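Local coordinates for protein peroxin 22 (Pichia angusta, PDB 5NKZ) that is probably involved in peroxisome biogenesis and forms, through its soluble domain, a complex with the ubiquitin-conjugating enzyme Pex4p, at residues L41-Y52 with R71-V81. Numbering follows the deposited sequence.
Sequences LDFFSAAYLNEY and RFNVQRNSHQV
Phe72 lays one face of its ring over the edge of Phe44. The pair is T-shaped, with centroids 5.1 Å apart and planes at 82°. Phe44 CD2 sits over the centre of the Phe72 ring. The domain is an alpha/beta fold with a parallel sheet, and the contact joins helix 46-51, with the 3-10 turn and loop before it, to the loop between helix 65-71 and strand 81-83. Phe44 has CG anti to the backbone N (chi1 -176°), which brings the CD2-CE2 edge of its ring to Phe72. Phe68 of helix 65-71 meets both rings, and Phe44 also packs on Leu34 and Leu36 of strand 32-36. At the rim of Phe72, close to the ring plane, Leu41 CD2 lies 3.5 Å from Phe72 CZ. With an alanine here instead of Phe72, the Phe44 edge would probably lose its aromatic face and a gap would open beside the Leu41 methyl. The Ala46 methyl also packs here, with its CB 3.8 Å from Val74 CG1.

Further along the helix, Leu49 reaches into the loop with both methyls. Its CG stands beside the backbone N (chi1 -66°), which turns the methyls to Val74 and Gln80. Leu49 CD1 packs 3.8 Å from Val74 CB and reaches Val81 CG2 more distantly. CD2 lies against the amide end of Gln80. Leu55 and Val57 of strand 55-59 also touch Leu49, so this leucine touches both loop and sheet. The Gln80 side chain runs past Leu49 in the opposite direction, extended beyond CG. Its NE2 makes a weak hydrogen bond to Leu55 O, a polar tie to the sheet beside apolar packing. Asn77 also slides past Leu49 in the opposite direction, placing Asn77 OD1 3.3 Å from Leu49 CB.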
loop_
_atom_site.group_PDB
_atom_site.type_symbol
_atom_site.label_atom_id
_atom_site.label_comp_id
_atom_site.label_asym_id
_atom_site.label_seq_id
_atom_site.Cartn_x
_atom_site.Cartn_y
_atom_site.Cartn_z
ATOM N N LEU C 41 -25.643 -7.375 8.261
ATOM C CA LEU C 41 -24.950 -7.872 9.464
ATOM C C LEU C 41 -25.438 -9.192 10.084
ATOM O O LEU C 41 -24.663 -9.874 10.751
ATOM C CB LEU C 41 -25.014 -6.760 10.530
ATOM C CG LEU C 41 -23.902 -6.574 11.544
ATOM C CD1 LEU C 41 -23.659 -5.090 11.786
ATOM C CD2 LEU C 41 -24.276 -7.255 12.842
ATOM N N ASP C 42 -26.711 -9.539 9.913
ATOM C CA ASP C 42 -27.176 -10.826 10.458
ATOM C C ASP C 42 -26.700 -12.003 9.608
ATOM O O ASP C 42 -26.524 -13.088 10.169
ATOM C CB ASP C 42 -28.665 -10.887 10.908
ATOM C CG ASP C 42 -29.632 -10.373 9.874
ATOM O OD1 ASP C 42 -29.437 -10.676 8.673
ATOM O OD2 ASP C 42 -30.590 -9.670 10.278
ATOM N N PHE C 43 -26.401 -11.800 8.319
ATOM C CA PHE C 43 -25.707 -12.826 7.523
ATOM C C PHE C 43 -24.216 -12.987 7.842
ATOM O O PHE C 43 -23.523 -13.691 7.138
ATOM C CB PHE C 43 -25.801 -12.528 6.032
ATOM C CG PHE C 43 -27.183 -12.601 5.475
ATOM C CD1 PHE C 43 -27.722 -13.820 5.151
ATOM C CD2 PHE C 43 -27.932 -11.429 5.204
ATOM C CE1 PHE C 43 -28.990 -13.894 4.590
ATOM C CE2 PHE C 43 -29.203 -11.506 4.658
ATOM C CZ PHE C 43 -29.732 -12.742 4.347
ATOM N N PHE C 44 -23.692 -12.321 8.861
ATOM C CA PHE C 44 -22.291 -12.494 9.238
ATOM C C PHE C 44 -22.120 -13.529 10.356
ATOM O O PHE C 44 -23.022 -13.764 11.175
ATOM C CB PHE C 44 -21.642 -11.151 9.655
ATOM C CG PHE C 44 -20.196 -11.278 9.944
ATOM C CD1 PHE C 44 -19.289 -11.484 8.923
ATOM C CD2 PHE C 44 -19.758 -11.303 11.234
ATOM C CE1 PHE C 44 -17.942 -11.656 9.185
ATOM C CE2 PHE C 44 -18.415 -11.451 11.533
ATOM C CZ PHE C 44 -17.503 -11.625 10.492
ATOM N N SER C 45 -20.942 -14.139 10.376
ATOM C CA SER C 45 -20.557 -14.996 11.444
ATOM C C SER C 45 -19.060 -14.903 11.660
ATOM O O SER C 45 -18.269 -15.073 10.736
ATOM C CB SER C 45 -20.973 -16.450 11.131
ATOM O OG SER C 45 -20.283 -17.392 11.978
ATOM N N ALA C 46 -18.687 -14.691 12.916
ATOM C CA ALA C 46 -17.307 -14.773 13.328
ATOM C C ALA C 46 -16.576 -15.916 12.644
ATOM O O ALA C 46 -15.408 -15.812 12.335
ATOM C CB ALA C 46 -17.217 -14.909 14.834
ATOM N N ALA C 47 -17.268 -17.009 12.413
ATOM C CA ALA C 47 -16.691 -18.163 11.726
ATOM C C ALA C 47 -15.979 -17.814 10.406
ATOM O O ALA C 47 -14.870 -18.295 10.168
ATOM C CB ALA C 47 -17.766 -19.243 11.521
ATOM N N TYR C 48 -16.593 -16.961 9.588
ATOM C CA TYR C 48 -16.059 -16.660 8.248
ATOM C C TYR C 48 -14.638 -16.111 8.273
ATOM O O TYR C 48 -13.803 -16.564 7.479
ATOM C CB TYR C 48 -16.964 -15.683 7.498
ATOM C CG TYR C 48 -18.356 -16.186 7.261
ATOM C CD1 TYR C 48 -18.616 -17.557 7.083
ATOM C CD2 TYR C 48 -19.425 -15.308 7.203
ATOM C CE1 TYR C 48 -19.902 -18.043 6.870
ATOM C CE2 TYR C 48 -20.711 -15.778 6.968
ATOM C CZ TYR C 48 -20.953 -17.163 6.821
ATOM O OH TYR C 48 -22.215 -17.673 6.562
ATOM N N LEU C 49 -14.374 -15.167 9.195
ATOM C CA LEU C 49 -13.055 -14.540 9.337
ATOM C C LEU C 49 -12.003 -15.465 9.912
ATOM O O LEU C 49 -10.832 -15.355 9.527
ATOM C CB LEU C 49 -13.096 -13.269 10.196
ATOM C CG LEU C 49 -13.865 -12.044 9.701
ATOM C CD1 LEU C 49 -13.754 -10.938 10.723
ATOM C CD2 LEU C 49 -13.448 -11.518 8.331
ATOM N N ASN C 50 -12.395 -16.331 10.843
ATOM C CA ASN C 50 -11.514 -17.391 11.332
ATOM C C ASN C 50 -11.018 -18.236 10.176
ATOM O O ASN C 50 -9.839 -18.515 10.074
ATOM C CB ASN C 50 -12.246 -18.350 12.274
ATOM C CG ASN C 50 -12.709 -17.696 13.548
ATOM O OD1 ASN C 50 -11.942 -17.570 14.463
ATOM N ND2 ASN C 50 -13.979 -17.341 13.632
ATOM N N GLU C 51 -11.935 -18.636 9.308
ATOM C CA GLU C 51 -11.675 -19.737 8.372
ATOM C C GLU C 51 -11.099 -19.273 7.033
ATOM O O GLU C 51 -10.287 -19.997 6.476
ATOM C CB GLU C 51 -12.917 -20.649 8.184
ATOM C CG GLU C 51 -12.933 -21.923 9.030
ATOM C CD GLU C 51 -14.338 -22.351 9.482
ATOM O OE1 GLU C 51 -14.999 -21.628 10.271
ATOM O OE2 GLU C 51 -14.789 -23.468 9.103
ATOM N N TYR C 52 -11.506 -18.103 6.525
ATOM C CA TYR C 52 -10.985 -17.586 5.230
ATOM C C TYR C 52 -9.991 -16.370 5.350
ATOM O O TYR C 52 -10.422 -15.243 5.720
ATOM C CB TYR C 52 -12.153 -17.196 4.323
ATOM C CG TYR C 52 -13.324 -18.195 4.221
ATOM C CD1 TYR C 52 -13.148 -19.569 4.372
ATOM C CD2 TYR C 52 -14.613 -17.735 3.892
ATOM C CE1 TYR C 52 -14.236 -20.454 4.245
ATOM C CE2 TYR C 52 -15.699 -18.580 3.762
ATOM C CZ TYR C 52 -15.528 -19.953 3.941
ATOM O OH TYR C 52 -16.631 -20.794 3.799
ATOM N N ARG C 71 -18.588 -7.347 19.364
ATOM C CA ARG C 71 -19.864 -8.003 19.207
ATOM C C ARG C 71 -19.736 -9.373 18.547
ATOM O O ARG C 71 -20.547 -10.259 18.848
ATOM C CB ARG C 71 -20.847 -7.077 18.506
ATOM C CG ARG C 71 -21.804 -7.707 17.562
ATOM C CD ARG C 71 -22.948 -6.747 17.324
ATOM N NE ARG C 71 -24.177 -7.459 17.618
ATOM C CZ ARG C 71 -25.377 -7.166 17.129
ATOM N NH1 ARG C 71 -25.572 -6.111 16.332
ATOM N NH2 ARG C 71 -26.404 -7.951 17.464
ATOM N N PHE C 72 -18.715 -9.580 17.716
ATOM C CA PHE C 72 -18.465 -10.919 17.143
ATOM C C PHE C 72 -17.152 -11.578 17.590
ATOM O O PHE C 72 -16.755 -12.601 17.021
ATOM C CB PHE C 72 -18.525 -10.848 15.597
ATOM C CG PHE C 72 -19.891 -10.536 15.057
ATOM C CD1 PHE C 72 -20.847 -11.518 14.983
ATOM C CD2 PHE C 72 -20.217 -9.262 14.628
ATOM C CE1 PHE C 72 -22.116 -11.243 14.495
ATOM C CE2 PHE C 72 -21.489 -8.986 14.146
ATOM C CZ PHE C 72 -22.448 -9.978 14.101
ATOM N N ASN C 73 -16.503 -11.041 18.620
ATOM C CA ASN C 73 -15.173 -11.499 19.040
ATOM C C ASN C 73 -14.211 -11.729 17.885
ATOM O O ASN C 73 -13.587 -12.753 17.793
ATOM C CB ASN C 73 -15.278 -12.783 19.875
ATOM C CG ASN C 73 -15.456 -12.522 21.325
ATOM O OD1 ASN C 73 -15.334 -11.402 21.797
ATOM N ND2 ASN C 73 -15.730 -13.562 22.050
ATOM N N VAL C 74 -14.097 -10.766 16.990
ATOM C CA VAL C 74 -13.149 -10.863 15.863
ATOM C C VAL C 74 -12.006 -9.826 15.929
ATOM O O VAL C 74 -11.479 -9.443 14.905
ATOM C CB VAL C 74 -13.886 -10.813 14.506
ATOM C CG1 VAL C 74 -14.876 -11.954 14.406
ATOM C CG2 VAL C 74 -14.613 -9.488 14.315
ATOM N N GLN C 75 -11.616 -9.424 17.142
ATOM C CA GLN C 75 -10.500 -8.531 17.363
ATOM C C GLN C 75 -9.230 -9.023 16.664
ATOM O O GLN C 75 -8.472 -8.197 16.122
ATOM C CB GLN C 75 -10.227 -8.325 18.859
ATOM C CG GLN C 75 -11.266 -7.471 19.592
ATOM C CD GLN C 75 -12.373 -8.275 20.278
ATOM O OE1 GLN C 75 -12.498 -9.503 20.125
ATOM N NE2 GLN C 75 -13.193 -7.577 21.058
ATOM N N ARG C 76 -9.006 -10.334 16.649
ATOM C CA ARG C 76 -7.806 -10.921 16.033
ATOM C C ARG C 76 -7.653 -10.551 14.559
ATOM O O ARG C 76 -6.546 -10.463 14.047
ATOM C CB ARG C 76 -7.798 -12.462 16.165
ATOM C CG ARG C 76 -7.308 -13.028 17.484
ATOM C CD ARG C 76 -5.940 -12.465 17.894
ATOM N NE ARG C 76 -5.045 -13.468 18.506
ATOM C CZ ARG C 76 -5.207 -14.058 19.702
ATOM N NH1 ARG C 76 -4.302 -14.942 20.125
ATOM N NH2 ARG C 76 -6.250 -13.782 20.486
ATOM N N ASN C 77 -8.788 -10.342 13.893
ATOM C CA ASN C 77 -8.853 -9.985 12.471
ATOM C C ASN C 77 -9.245 -8.518 12.270
ATOM O O ASN C 77 -10.043 -8.206 11.394
ATOM C CB ASN C 77 -9.915 -10.852 11.769
ATOM C CG ASN C 77 -9.856 -12.313 12.168
ATOM O OD1 ASN C 77 -10.868 -12.903 12.563
ATOM N ND2 ASN C 77 -8.662 -12.894 12.094
ATOM N N SER C 78 -8.698 -7.612 13.077
ATOM C CA SER C 78 -8.919 -6.177 12.869
ATOM C C SER C 78 -8.579 -5.748 11.442
ATOM O O SER C 78 -9.384 -5.092 10.801
ATOM C CB SER C 78 -8.089 -5.342 13.846
ATOM O OG SER C 78 -8.169 -3.962 13.503
ATOM N N HIS C 79 -7.411 -6.158 10.961
ATOM C CA HIS C 79 -6.888 -5.706 9.669
ATOM C C HIS C 79 -7.747 -6.105 8.491
ATOM O O HIS C 79 -7.801 -5.378 7.510
ATOM C CB HIS C 79 -5.473 -6.217 9.440
ATOM C CG HIS C 79 -5.391 -7.703 9.239
ATOM N ND1 HIS C 79 -5.250 -8.600 10.286
ATOM C CD2 HIS C 79 -5.423 -8.446 8.104
ATOM C CE1 HIS C 79 -5.194 -9.827 9.799
ATOM N NE2 HIS C 79 -5.297 -9.764 8.482
ATOM N N GLN C 80 -8.422 -7.254 8.601
ATOM C CA GLN C 80 -9.304 -7.759 7.553
ATOM C C GLN C 80 -10.596 -6.973 7.445
ATOM O O GLN C 80 -11.367 -7.234 6.534
ATOM C CB GLN C 80 -9.704 -9.217 7.793
ATOM C CG GLN C 80 -8.594 -10.250 7.697
ATOM C CD GLN C 80 -9.127 -11.685 7.868
ATOM O OE1 GLN C 80 -8.527 -12.527 8.544
ATOM N NE2 GLN C 80 -10.279 -11.963 7.269
ATOM N N VAL C 81 -10.854 -6.055 8.372
ATOM C CA VAL C 81 -12.092 -5.279 8.431
ATOM C C VAL C 81 -11.786 -3.818 8.118
ATOM O O VAL C 81 -10.834 -3.287 8.647
ATOM C CB VAL C 81 -12.735 -5.404 9.846
ATOM C CG1 VAL C 81 -13.965 -4.501 9.997
ATOM C CG2 VAL C 81 -13.110 -6.857 10.108
#